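PDB 6CSJ: glycerol dehydrogenase, which probably oxidises glycerol and related polyols with NAD as cofactor and, in this engineered double mutant, has acquired D-lactate dehydrogenase activity. Local coordinates for residues S19-S22 with A23-R27; L76-M79 with S80-E83; E178-A181 with T182-N186; V226-A229 with V230-I233; D356-G359 with R360-E364. The protein carries 2 engineered substitutions. All blocks are in the same frame, centred on the assembly; numbering follows the deposited sequence.

Contact 1. Residues S19-S22 with A23-R27; sequences SRLS and AYTER
Tyr24 sets its CG trans to its own carbonyl carbon (chi1 -60°), which lays the ring back along the helix start beside Arg20, and there Tyr24 CE2 meets Arg20 CB at 4.0 Å. The ring approaches the Arg20 carbonyl obliquely, with Tyr24 CD2 3.2 Å from Arg20 O. One step further on, Leu21 swings CG away from its backbone N (chi1 179°), and its CD1 comes to 3.9 Å from Thr25 CG2, the two side chains meeting at a slant.

Arg20 stands at the N-cap of helix 21-28. Its carbonyl oxygen accepts two weak bonds, from Ala23 N and Tyr24 N, whereas the next link is firm: Thr25 N reaches Leu21 O at 2.9 Å with a nearly straight N-H...O angle of 171°. The polar ends are tied outside this turn, for Arg20 NH1 forms a salt bridge with Glu17 OE1 and Tyr24 OH bonds to the same carboxylate oxygen. With an alanine at Tyr24, Glu17 would probably lose one of these two partners and Arg20 CB its aromatic neighbour.

In the parallel-sheet half of the chain, which in this family binds the nucleotide, Tyr24 packs on Ile12 of strand 10-14 and on Phe149 and Ile151 of strand 149-153, while Leu21 turns to Val48 and Ser51 of helix 38-51.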
loop_
_atom_site.group_PDB
_atom_site.type_symbol
_atom_site.label_atom_id
_atom_site.label_comp_id
_atom_site.label_asym_id
_atom_site.label_seq_id
_atom_site.Cartn_x
_atom_site.Cartn_y
_atom_site.Cartn_z
ATOM N N SER A 19 15.999 14.917 6.812
ATOM C CA SER A 19 16.897 15.947 7.339
ATOM C C SER A 19 16.161 17.250 7.654
ATOM O O SER A 19 16.708 18.089 8.349
ATOM C CB SER A 19 18.047 16.240 6.360
ATOM O OG SER A 19 17.610 17.102 5.314
ATOM N N ARG A 20 14.949 17.428 7.125
ATOM C CA ARG A 20 14.079 18.558 7.472
ATOM C C ARG A 20 12.878 18.127 8.327
ATOM O O ARG A 20 11.881 18.867 8.412
ATOM C CB ARG A 20 13.574 19.254 6.194
ATOM C CG ARG A 20 14.647 19.999 5.417
ATOM C CD ARG A 20 14.173 20.429 4.031
ATOM N NE ARG A 20 15.212 20.184 3.014
ATOM C CZ ARG A 20 15.360 19.080 2.266
ATOM N NH1 ARG A 20 14.548 18.045 2.371
ATOM N NH2 ARG A 20 16.366 19.016 1.404
ATOM N N LEU A 21 12.967 16.968 8.991
ATOM C CA LEU A 21 11.838 16.453 9.767
ATOM C C LEU A 21 11.376 17.450 10.827
ATOM O O LEU A 21 10.168 17.637 11.009
ATOM C CB LEU A 21 12.170 15.110 10.424
ATOM C CG LEU A 21 11.068 14.467 11.284
ATOM C CD1 LEU A 21 9.760 14.318 10.506
ATOM C CD2 LEU A 21 11.522 13.116 11.810
ATOM N N SER A 22 12.339 18.089 11.499
ATOM C CA SER A 22 12.055 19.104 12.522
ATOM C C SER A 22 11.272 20.293 11.985
ATOM O O SER A 22 10.416 20.819 12.677
ATOM C CB SER A 22 13.347 19.589 13.200
ATOM O OG SER A 22 14.146 20.352 12.327
ATOM N N ALA A 23 11.546 20.711 10.754
ATOM C CA ALA A 23 10.759 21.786 10.128
ATOM C C ALA A 23 9.282 21.383 9.968
ATOM O O ALA A 23 8.388 22.218 10.172
ATOM C CB ALA A 23 11.356 22.183 8.790
ATOM N N TYR A 24 9.035 20.112 9.634
ATOM C CA TYR A 24 7.662 19.603 9.471
ATOM C C TYR A 24 6.946 19.362 10.815
ATOM O O TYR A 24 5.801 19.806 10.977
ATOM C CB TYR A 24 7.635 18.350 8.573
ATOM C CG TYR A 24 8.172 18.623 7.174
ATOM C CD1 TYR A 24 7.548 19.550 6.339
ATOM C CD2 TYR A 24 9.324 17.977 6.699
ATOM C CE1 TYR A 24 8.042 19.824 5.068
ATOM C CE2 TYR A 24 9.828 18.248 5.431
ATOM C CZ TYR A 24 9.191 19.186 4.625
ATOM O OH TYR A 24 9.679 19.452 3.361
ATOM N N THR A 25 7.607 18.715 11.782
ATOM C CA THR A 25 6.986 18.512 13.107
ATOM C C THR A 25 6.684 19.835 13.813
ATOM O O THR A 25 5.637 19.956 14.450
ATOM C CB THR A 25 7.797 17.604 14.072
ATOM O OG1 THR A 25 9.035 18.227 14.437
ATOM C CG2 THR A 25 8.051 16.236 13.460
ATOM N N GLU A 26 7.577 20.814 13.674
ATOM C CA GLU A 26 7.371 22.176 14.220
ATOM C C GLU A 26 6.110 22.894 13.687
ATOM O O GLU A 26 5.543 23.714 14.394
ATOM C CB GLU A 26 8.627 23.054 14.010
ATOM C CG GLU A 26 9.875 22.673 14.818
ATOM C CD GLU A 26 9.713 22.721 16.330
ATOM O OE1 GLU A 26 8.787 23.401 16.834
ATOM O OE2 GLU A 26 10.519 22.044 17.007
ATOM N N ARG A 27 5.674 22.592 12.463
ATOM C CA ARG A 27 4.414 23.144 11.930
ATOM C C ARG A 27 3.162 22.611 12.638
ATOM O O ARG A 27 2.129 23.269 12.628
ATOM C CB ARG A 27 4.269 22.856 10.432
ATOM C CG ARG A 27 5.292 23.537 9.539
ATOM C CD ARG A 27 4.927 23.344 8.085
ATOM N NE ARG A 27 6.038 23.557 7.165
ATOM C CZ ARG A 27 5.932 23.502 5.829
ATOM N NH1 ARG A 27 4.761 23.242 5.236
ATOM N NH2 ARG A 27 7.006 23.711 5.067
#

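Contact 2. Residues L76-M79 with S80-E83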
loop_
_atom_site.group_PDB
_atom_site.type_symbol
_atom_site.label_atom_id
_atom_site.label_comp_id
_atom_site.label_asym_id
_atom_site.label_seq_id
_atom_site.Cartn_x
_atom_site.Cartn_y
_atom_site.Cartn_z
ATOM N N LEU A 76 3.151 2.867 23.892
ATOM C CA LEU A 76 3.642 4.073 23.209
ATOM C C LEU A 76 2.764 5.305 23.448
ATOM O O LEU A 76 3.291 6.414 23.568
ATOM C CB LEU A 76 3.812 3.816 21.707
ATOM C CG LEU A 76 4.877 2.774 21.347
ATOM C CD1 LEU A 76 4.709 2.296 19.923
ATOM C CD2 LEU A 76 6.282 3.311 21.565
ATOM N N CYS A 77 1.443 5.118 23.514
ATOM C CA CYS A 77 0.527 6.203 23.930
ATOM C C CYS A 77 0.887 6.770 25.310
ATOM O O CYS A 77 0.890 7.992 25.494
ATOM C CB CYS A 77 -0.928 5.729 23.977
ATOM S SG CYS A 77 -1.709 5.517 22.368
ATOM N N GLU A 78 1.175 5.875 26.269
ATOM C CA GLU A 78 1.536 6.281 27.636
ATOM C C GLU A 78 2.862 7.033 27.636
ATOM O O GLU A 78 2.935 8.143 28.160
ATOM C CB GLU A 78 1.567 5.077 28.601
ATOM C CG GLU A 78 0.171 4.580 28.998
ATOM C CD GLU A 78 -0.556 5.502 29.983
ATOM O OE1 GLU A 78 0.101 6.111 30.863
ATOM O OE2 GLU A 78 -1.805 5.613 29.903
ATOM N N MET A 79 3.883 6.463 26.999
ATOM C CA MET A 79 5.165 7.162 26.832
ATOM C C MET A 79 4.999 8.541 26.202
ATOM O O MET A 79 5.608 9.504 26.663
ATOM C CB MET A 79 6.130 6.341 25.979
ATOM C CG MET A 79 6.654 5.091 26.643
ATOM S SD MET A 79 7.574 4.084 25.478
ATOM C CE MET A 79 8.897 5.198 25.047
ATOM N N SER A 80 4.174 8.617 25.157
ATOM C CA SER A 80 3.882 9.881 24.462
ATOM C C SER A 80 3.214 10.930 25.370
ATOM O O SER A 80 3.619 12.091 25.347
ATOM C CB SER A 80 3.016 9.634 23.218
ATOM O OG SER A 80 2.662 10.852 22.595
ATOM N N LYS A 81 2.197 10.531 26.142
ATOM C CA LYS A 81 1.572 11.426 27.150
ATOM C C LYS A 81 2.570 11.837 28.239
ATOM O O LYS A 81 2.641 13.007 28.610
ATOM C CB LYS A 81 0.355 10.778 27.825
ATOM C CG LYS A 81 -0.888 10.635 26.955
ATOM C CD LYS A 81 -2.149 10.506 27.811
ATOM C CE LYS A 81 -3.292 9.807 27.079
ATOM N NZ LYS A 81 -3.161 8.324 27.179
ATOM N N SER A 82 3.335 10.861 28.725
ATOM C CA SER A 82 4.400 11.068 29.716
ATOM C C SER A 82 5.476 12.091 29.274
ATOM O O SER A 82 5.924 12.909 30.079
ATOM C CB SER A 82 5.039 9.711 30.075
ATOM O OG SER A 82 6.289 9.863 30.720
ATOM N N GLU A 83 5.865 12.056 27.999
ATOM C CA GLU A 83 6.814 13.036 27.429
ATOM C C GLU A 83 6.140 14.334 26.963
ATOM O O GLU A 83 6.813 15.209 26.431
ATOM C CB GLU A 83 7.587 12.406 26.264
ATOM C CG GLU A 83 8.397 11.170 26.652
ATOM C CD GLU A 83 8.871 10.372 25.443
ATOM O OE1 GLU A 83 9.022 10.962 24.352
ATOM O OE2 GLU A 83 9.100 9.152 25.578
#
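From Leu76 to Glu83 the backbone makes four successive i to i+4 bonds, Ser80 N to Leu76 O, Lys81 N to Cys77 O, Ser82 N to Glu78 O and Glu83 N to Met79 O, carrying the last two turns of helix 70-82 to its end. Ser82 N to Glu78 O is the shortest at 2.8 Å, with an N-H...O angle of 168°.

Met79 and Glu83 run side by side in the same direction. The bend at the thioether of Met79 (chi3 62°) brings its CE to 4.0 Å from Glu83 OE2, and Glu83 CG rests 3.2 Å from Met79 O, so the acid chain lies alongside the carbonyl to which its own N-H donates. An alanine in place of Glu83 would strip away this chain, and the Met79 methyl would probably be set free to turn, with Phe33 losing part of its cover.

Helix 70-82 is the helical link of a beta-alpha-beta crossover in a Rossmann-like sheet: it leads from edge strand 59-63 to strand 87-92, skipping over strand 32-36 that lies between them. Leu76, Met79, Ser80 and Glu83 all touch Phe33 of that strand, and Leu76 and Cys77 face Val103 of helix 94-106.

On the solvent side Glu78 and Lys81 slant across each other. Glu78 OE2 and Lys81 NZ stay 4.1 Å apart, too far for a salt bridge, although the opposite charges are likely to attract. Deeper in, Ser80 CB sits 3.3 Å from Leu76 O, and Cys77 O takes a second donor, Asn107 ND2.

Contact 3. Residues E178-A181 with T182-N186; sequences EARA and TKRAN
The last two turns of helix 175-185, in the helical part of this dehydrogenase, end in a Schellman motif: Asn186 takes a positive phi of 59° and the chain bonds back into the final turn, with Asn186 N to Lys183 O at 3.0 Å as one of the links. Upstream of that end, Arg180 and Arg184 lie side by side and point the same way, their guanidinium planes only 15° apart. Arg180 CD sits over one face of the Arg184 guanidinium, offset toward its rim, 3.3 Å from Arg184 NH2.

The layering rests on Arg180: CG is trans to the amide nitrogen (chi1 -174°) and the chain then bends at chi3, bringing CD and NE against the extended Arg184. Two positive groups this close, with Arg180 NE 3.5 Å from Arg184 NH2, are probably made tolerable by nearby acids. Arg180 NH2 forms salt bridges with Glu292 and Glu286, and Arg184 NH1 reaches Glu286 by a long, weak ion pair.

Small buried residues meet the neighbouring helices: Ala179 packs on Ile200 and Ala203 of helix 197-221, and Ala181 on Gln282 of helix 271-285. Glu178, whose carboxylate bonds to His254 and Ala251, has its carbonyl gripped twice by one residue: Thr182 N and Thr182 OG1 come to Glu178 O from opposite faces of its plane, OG1 at 3.0 Å.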
loop_
_atom_site.group_PDB
_atom_site.type_symbol
_atom_site.label_atom_id
_atom_site.label_comp_id
_atom_site.label_asym_id
_atom_site.label_seq_id
_atom_site.Cartn_x
_atom_site.Cartn_y
_atom_site.Cartn_z
ATOM N N GLU A 178 -9.811 -1.283 -10.382
ATOM C CA GLU A 178 -10.700 -1.403 -9.225
ATOM C C GLU A 178 -11.585 -0.179 -9.070
ATOM O O GLU A 178 -12.783 -0.313 -8.796
ATOM C CB GLU A 178 -9.905 -1.671 -7.943
ATOM C CG GLU A 178 -9.173 -3.006 -7.988
ATOM C CD GLU A 178 -8.717 -3.503 -6.632
ATOM O OE1 GLU A 178 -7.778 -2.920 -6.036
ATOM O OE2 GLU A 178 -9.302 -4.506 -6.174
ATOM N N ALA A 179 -11.002 1.005 -9.264
ATOM C CA ALA A 179 -11.754 2.272 -9.208
ATOM C C ALA A 179 -12.748 2.401 -10.357
ATOM O O ALA A 179 -13.882 2.845 -10.152
ATOM C CB ALA A 179 -10.801 3.456 -9.194
ATOM N N ARG A 180 -12.319 2.027 -11.566
ATOM C CA ARG A 180 -13.198 2.002 -12.750
ATOM C C ARG A 180 -14.410 1.113 -12.500
ATOM O O ARG A 180 -15.541 1.518 -12.759
ATOM C CB ARG A 180 -12.441 1.502 -13.983
ATOM C CG ARG A 180 -13.231 1.568 -15.287
ATOM C CD ARG A 180 -12.366 1.223 -16.502
ATOM N NE ARG A 180 -11.979 -0.185 -16.506
ATOM C CZ ARG A 180 -11.209 -0.765 -17.437
ATOM N NH1 ARG A 180 -10.710 -0.059 -18.442
ATOM N NH2 ARG A 180 -10.917 -2.060 -17.360
ATOM N N ALA A 181 -14.158 -0.091 -11.994
ATOM C CA ALA A 181 -15.231 -1.037 -11.680
ATOM C C ALA A 181 -16.239 -0.467 -10.677
ATOM O O ALA A 181 -17.449 -0.521 -10.906
ATOM C CB ALA A 181 -14.637 -2.340 -11.160
ATOM N N THR A 182 -15.721 0.084 -9.581
ATOM C CA THR A 182 -16.538 0.676 -8.528
ATOM C C THR A 182 -17.384 1.848 -9.035
ATOM O O THR A 182 -18.573 1.939 -8.719
ATOM C CB THR A 182 -15.674 1.136 -7.341
ATOM O OG1 THR A 182 -14.963 0.019 -6.782
ATOM C CG2 THR A 182 -16.536 1.777 -6.257
ATOM N N LYS A 183 -16.786 2.730 -9.830
ATOM C CA LYS A 183 -17.535 3.858 -10.392
ATOM C C LYS A 183 -18.616 3.386 -11.379
ATOM O O LYS A 183 -19.744 3.893 -11.343
ATOM C CB LYS A 183 -16.599 4.854 -11.059
ATOM C CG LYS A 183 -17.235 6.203 -11.375
ATOM C CD LYS A 183 -16.189 7.187 -11.855
ATOM C CE LYS A 183 -16.673 8.621 -11.768
ATOM N NZ LYS A 183 -17.757 8.878 -12.746
ATOM N N ARG A 184 -18.272 2.409 -12.231
ATOM C CA ARG A 184 -19.233 1.772 -13.145
ATOM C C ARG A 184 -20.410 1.187 -12.382
ATOM O O ARG A 184 -21.556 1.379 -12.771
ATOM C CB ARG A 184 -18.579 0.646 -13.965
ATOM C CG ARG A 184 -18.172 1.006 -15.383
ATOM C CD ARG A 184 -17.313 -0.116 -15.978
ATOM N NE ARG A 184 -16.425 0.345 -17.056
ATOM C CZ ARG A 184 -15.448 -0.373 -17.623
ATOM N NH1 ARG A 184 -15.168 -1.611 -17.229
ATOM N NH2 ARG A 184 -14.724 0.169 -18.604
ATOM N N ALA A 185 -20.111 0.484 -11.289
ATOM C CA ALA A 185 -21.127 -0.094 -10.411
ATOM C C ALA A 185 -21.940 0.921 -9.608
ATOM O O ALA A 185 -22.938 0.546 -9.020
ATOM C CB ALA A 185 -20.479 -1.095 -9.459
ATOM N N ASN A 186 -21.520 2.186 -9.574
ATOM C CA ASN A 186 -22.121 3.213 -8.708
ATOM C C ASN A 186 -22.057 2.847 -7.212
ATOM O O ASN A 186 -22.929 3.226 -6.436
ATOM C CB ASN A 186 -23.566 3.509 -9.145
ATOM C CG ASN A 186 -24.043 4.874 -8.704
ATOM O OD1 ASN A 186 -23.352 5.863 -8.884
ATOM N ND2 ASN A 186 -25.232 4.939 -8.132
#

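Contact 4. Residues V226-A229 with V230-I233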
loop_
_atom_site.group_PDB
_atom_site.type_symbol
_atom_site.label_atom_id
_atom_site.label_comp_id
_atom_site.label_asym_id
_atom_site.label_seq_id
_atom_site.Cartn_x
_atom_site.Cartn_y
_atom_site.Cartn_z
ATOM N N VAL A 226 18.421 7.343 -7.466
ATOM C CA VAL A 226 17.207 8.128 -7.645
ATOM C C VAL A 226 17.291 8.938 -8.932
ATOM O O VAL A 226 18.121 9.846 -9.044
ATOM C CB VAL A 226 16.996 9.103 -6.474
ATOM C CG1 VAL A 226 15.691 9.896 -6.660
ATOM C CG2 VAL A 226 17.020 8.346 -5.145
ATOM N N THR A 227 16.439 8.594 -9.896
ATOM C CA THR A 227 16.171 9.427 -11.072
ATOM C C THR A 227 14.749 9.979 -10.976
ATOM O O THR A 227 13.970 9.554 -10.125
ATOM C CB THR A 227 16.287 8.616 -12.365
ATOM O OG1 THR A 227 15.277 7.599 -12.384
ATOM C CG2 THR A 227 17.672 7.966 -12.486
ATOM N N GLU A 228 14.397 10.892 -11.876
ATOM C CA GLU A 228 13.034 11.428 -11.931
ATOM C C GLU A 228 11.965 10.341 -12.209
ATOM O O GLU A 228 10.805 10.486 -11.809
ATOM C CB GLU A 228 12.969 12.575 -12.944
ATOM C CG GLU A 228 11.595 13.179 -13.214
ATOM C CD GLU A 228 10.935 13.804 -11.995
ATOM O OE1 GLU A 228 11.596 14.035 -10.973
ATOM O OE2 GLU A 228 9.737 14.083 -12.053
ATOM N N ALA A 229 12.356 9.251 -12.869
ATOM C CA ALA A 229 11.467 8.107 -13.055
ATOM C C ALA A 229 11.142 7.472 -11.713
ATOM O O ALA A 229 9.999 7.096 -11.467
ATOM C CB ALA A 229 12.082 7.078 -13.987
ATOM N N VAL A 230 12.153 7.352 -10.854
ATOM C CA VAL A 230 11.951 6.818 -9.504
ATOM C C VAL A 230 11.058 7.764 -8.704
ATOM O O VAL A 230 10.162 7.306 -8.015
ATOM C CB VAL A 230 13.288 6.540 -8.779
ATOM C CG1 VAL A 230 13.042 6.081 -7.347
ATOM C CG2 VAL A 230 14.062 5.472 -9.528
ATOM N N GLU A 231 11.291 9.071 -8.825
ATOM C CA GLU A 231 10.434 10.082 -8.189
ATOM C C GLU A 231 8.968 9.932 -8.599
ATOM O O GLU A 231 8.086 9.946 -7.745
ATOM C CB GLU A 231 10.918 11.516 -8.486
ATOM C CG GLU A 231 12.276 11.887 -7.871
ATOM C CD GLU A 231 12.239 12.271 -6.388
ATOM O OE1 GLU A 231 11.168 12.646 -5.861
ATOM O OE2 GLU A 231 13.315 12.204 -5.747
ATOM N N LYS A 232 8.705 9.765 -9.894
ATOM C CA LYS A 232 7.321 9.643 -10.368
ATOM C C LYS A 232 6.642 8.359 -9.898
ATOM O O LYS A 232 5.450 8.374 -9.586
ATOM C CB LYS A 232 7.255 9.740 -11.891
ATOM C CG LYS A 232 7.410 11.150 -12.411
ATOM C CD LYS A 232 7.342 11.161 -13.922
ATOM C CE LYS A 232 7.623 12.529 -14.519
ATOM N NZ LYS A 232 8.074 12.352 -15.925
ATOM N N ILE A 233 7.403 7.261 -9.868
ATOM C CA ILE A 233 6.899 5.973 -9.406
ATOM C C ILE A 233 6.608 5.997 -7.905
ATOM O O ILE A 233 5.601 5.447 -7.471
ATOM C CB ILE A 233 7.859 4.817 -9.783
ATOM C CG1 ILE A 233 7.691 4.455 -11.269
ATOM C CG2 ILE A 233 7.664 3.578 -8.913
ATOM C CD1 ILE A 233 6.313 3.950 -11.687
#
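Glu228 and Glu231 cross at about a right angle in the first turn of helix 228-248, for which Thr227 is the N-cap. Despite that crossing the two carboxylate planes are nearly parallel, 6° apart, and Glu228 OE1 lies 3.6 Å from Glu231 CB rather than against the other acid's oxygens. Glu228 gets there by turning CG to the far side of CA-CB from its own N (chi1 175°) and folding back at chi2. Its second oxygen serves Lys232: Glu228 OE2 rests 3.6 Å from Lys232 CE, the two chains slanting across each other. Lys232 NZ is 4.6 Å from that oxygen, short of a salt bridge.

Val226 crosses Glu231 at a slant, and Val226 CG1 touches Glu231 OE2 at 3.4 Å. The same oxygen bonds to Thr154 OG1 of helix 154-158, whose Thr154 and Ala158 also meet Val226.

Thr227 and Val230 stand roughly perpendicular, with Val230 CG2 near the threonine oxygen. The cap itself is loose: Val230 N donates to Thr227 OG1 at 3.5 Å, a weak bond, while Glu231 N binds Thr227 O at 3.0 Å, in the plane of that carbonyl.

Contact 5. Residues D356-G359 with R360-E364; sequences DSVG and RYYKE
The apolar part of this turn is Val358 against Tyr362. They lie side by side and point the same way, and Val358 CG1 comes in at the ring edge, in its plane, 3.7 Å from Tyr362 CD2. Val358 holds CG1 opposite its backbone N (chi1 166°), which directs that methyl forward along the helix to the tyrosine one turn on. One face of the same ring is met by Tyr361, whose CD2 sits over its centre, 3.7 Å above the plane.

The charged pair is looser. Asp356 and Arg360 cross at a slant with carboxylate and guanidinium planes 33° apart, and the nearest approach of their side chains is Asp356 OD2 to Arg360 CD at 3.8 Å. Arg360 NE stays 5.0 Å from that OD2, beyond a salt bridge, and any attraction is likely to be modest; Asp356 instead spends OD1 on Leu309 N. Lys363 NZ also finds its partner outside these two turns, in a salt bridge with Asp311.

Backbone bonds bind the turn together: Arg360 N to Asp356 O, Tyr361 N to Ser357 O, Tyr362 N to Val358 O and Lys363 N to Gly359 O, the last with an N-H...O angle of 167°.

The contact lies in helix 345-365, the last helix of the helical half of the dehydrogenase. Its Val358, Tyr362 and Lys363 pack along helix 290-303, on Ile293, Val297 and Leu301, and the Tyr362 ring also meets Trp366, while Asp356 and Arg360 lean on the loop residue Thr308.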
loop_
_atom_site.group_PDB
_atom_site.type_symbol
_atom_site.label_atom_id
_atom_site.label_comp_id
_atom_site.label_asym_id
_atom_site.label_seq_id
_atom_site.Cartn_x
_atom_site.Cartn_y
_atom_site.Cartn_z
ATOM N N ASP A 356 -4.115 -17.543 -14.694
ATOM C CA ASP A 356 -2.928 -18.398 -14.711
ATOM C C ASP A 356 -2.636 -18.957 -16.111
ATOM O O ASP A 356 -1.485 -18.931 -16.544
ATOM C CB ASP A 356 -3.052 -19.524 -13.666
ATOM C CG ASP A 356 -1.885 -20.483 -13.701
ATOM O OD1 ASP A 356 -0.811 -20.159 -13.145
ATOM O OD2 ASP A 356 -2.040 -21.565 -14.297
ATOM N N SER A 357 -3.667 -19.430 -16.822
ATOM C CA SER A 357 -3.495 -19.920 -18.209
ATOM C C SER A 357 -3.051 -18.802 -19.162
ATOM O O SER A 357 -2.172 -19.024 -19.986
ATOM C CB SER A 357 -4.777 -20.579 -18.753
ATOM O OG SER A 357 -5.284 -21.585 -17.885
ATOM N N VAL A 358 -3.657 -17.613 -19.046
ATOM C CA VAL A 358 -3.282 -16.447 -19.870
ATOM C C VAL A 358 -1.821 -16.036 -19.616
ATOM O O VAL A 358 -1.078 -15.752 -20.556
ATOM C CB VAL A 358 -4.250 -15.247 -19.645
ATOM C CG1 VAL A 358 -3.697 -13.952 -20.215
ATOM C CG2 VAL A 358 -5.601 -15.533 -20.280
ATOM N N GLY A 359 -1.418 -16.012 -18.355
ATOM C CA GLY A 359 -0.040 -15.690 -17.994
ATOM C C GLY A 359 0.976 -16.673 -18.549
ATOM O O GLY A 359 2.003 -16.261 -19.101
ATOM N N ARG A 360 0.682 -17.966 -18.390
ATOM C CA ARG A 360 1.527 -19.027 -18.942
ATOM C C ARG A 360 1.612 -18.873 -20.445
ATOM O O ARG A 360 2.696 -18.935 -21.006
ATOM C CB ARG A 360 1.018 -20.430 -18.563
ATOM C CG ARG A 360 1.246 -20.796 -17.102
ATOM C CD ARG A 360 0.698 -22.186 -16.795
ATOM N NE ARG A 360 1.583 -23.261 -17.242
ATOM C CZ ARG A 360 1.509 -23.919 -18.404
ATOM N NH1 ARG A 360 0.570 -23.642 -19.307
ATOM N NH2 ARG A 360 2.393 -24.883 -18.660
ATOM N N TYR A 361 0.469 -18.622 -21.078
ATOM C CA TYR A 361 0.387 -18.477 -22.535
ATOM C C TYR A 361 1.305 -17.373 -23.048
ATOM O O TYR A 361 2.058 -17.602 -23.999
ATOM C CB TYR A 361 -1.069 -18.230 -22.987
ATOM C CG TYR A 361 -1.214 -17.871 -24.448
ATOM C CD1 TYR A 361 -1.293 -18.868 -25.432
ATOM C CD2 TYR A 361 -1.261 -16.533 -24.856
ATOM C CE1 TYR A 361 -1.415 -18.538 -26.781
ATOM C CE2 TYR A 361 -1.379 -16.199 -26.193
ATOM C CZ TYR A 361 -1.459 -17.203 -27.149
ATOM O OH TYR A 361 -1.579 -16.848 -28.474
ATOM N N TYR A 362 1.247 -16.195 -22.425
ATOM C CA TYR A 362 2.066 -15.051 -22.868
ATOM C C TYR A 362 3.554 -15.163 -22.505
ATOM O O TYR A 362 4.404 -14.728 -23.279
ATOM C CB TYR A 362 1.461 -13.718 -22.396
ATOM C CG TYR A 362 0.251 -13.311 -23.216
ATOM C CD1 TYR A 362 0.383 -12.980 -24.566
ATOM C CD2 TYR A 362 -1.021 -13.251 -22.646
ATOM C CE1 TYR A 362 -0.717 -12.609 -25.329
ATOM C CE2 TYR A 362 -2.128 -12.874 -23.403
ATOM C CZ TYR A 362 -1.974 -12.557 -24.733
ATOM O OH TYR A 362 -3.056 -12.193 -25.479
ATOM N N LYS A 363 3.872 -15.754 -21.355
ATOM C CA LYS A 363 5.267 -16.098 -21.025
ATOM C C LYS A 363 5.923 -16.994 -22.080
ATOM O O LYS A 363 7.063 -16.767 -22.466
ATOM C CB LYS A 363 5.376 -16.770 -19.667
ATOM C CG LYS A 363 5.455 -15.766 -18.520
ATOM C CD LYS A 363 5.392 -16.460 -17.165
ATOM C CE LYS A 363 6.519 -17.422 -16.875
ATOM N NZ LYS A 363 6.321 -17.830 -15.463
ATOM N N GLU A 364 5.196 -18.006 -22.541
ATOM C CA GLU A 364 5.717 -18.943 -23.539
ATOM C C GLU A 364 5.807 -18.281 -24.916
ATOM O O GLU A 364 6.763 -18.498 -25.636
ATOM C CB GLU A 364 4.845 -20.210 -23.600
ATOM C CG GLU A 364 5.595 -21.528 -23.678
ATOM C CD GLU A 364 4.880 -22.667 -22.943
ATOM O OE1 GLU A 364 3.750 -23.034 -23.329
ATOM O OE2 GLU A 364 5.455 -23.180 -21.965
#

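Following the chain from the N terminus, all five contacts are local turns of helix, in series: none closes a long loop, and none nests or crosses. Contacts 1 and 2 come first, both in the parallel-sheet half and on the same side of the chain's centre, about 20 Å apart between centres; they serve helices packed on the parallel sheet. Contact 3 marks the end of helix 175-185, and contact 4 the start of helix 228-248, where Gln13 of strand 10-14 bonds to the Glu231 carbonyl. Contact 5, in the C-terminal helix, lies on the opposite side of the centre from contacts 1 and 2, about 49 and 53 Å from them between centres.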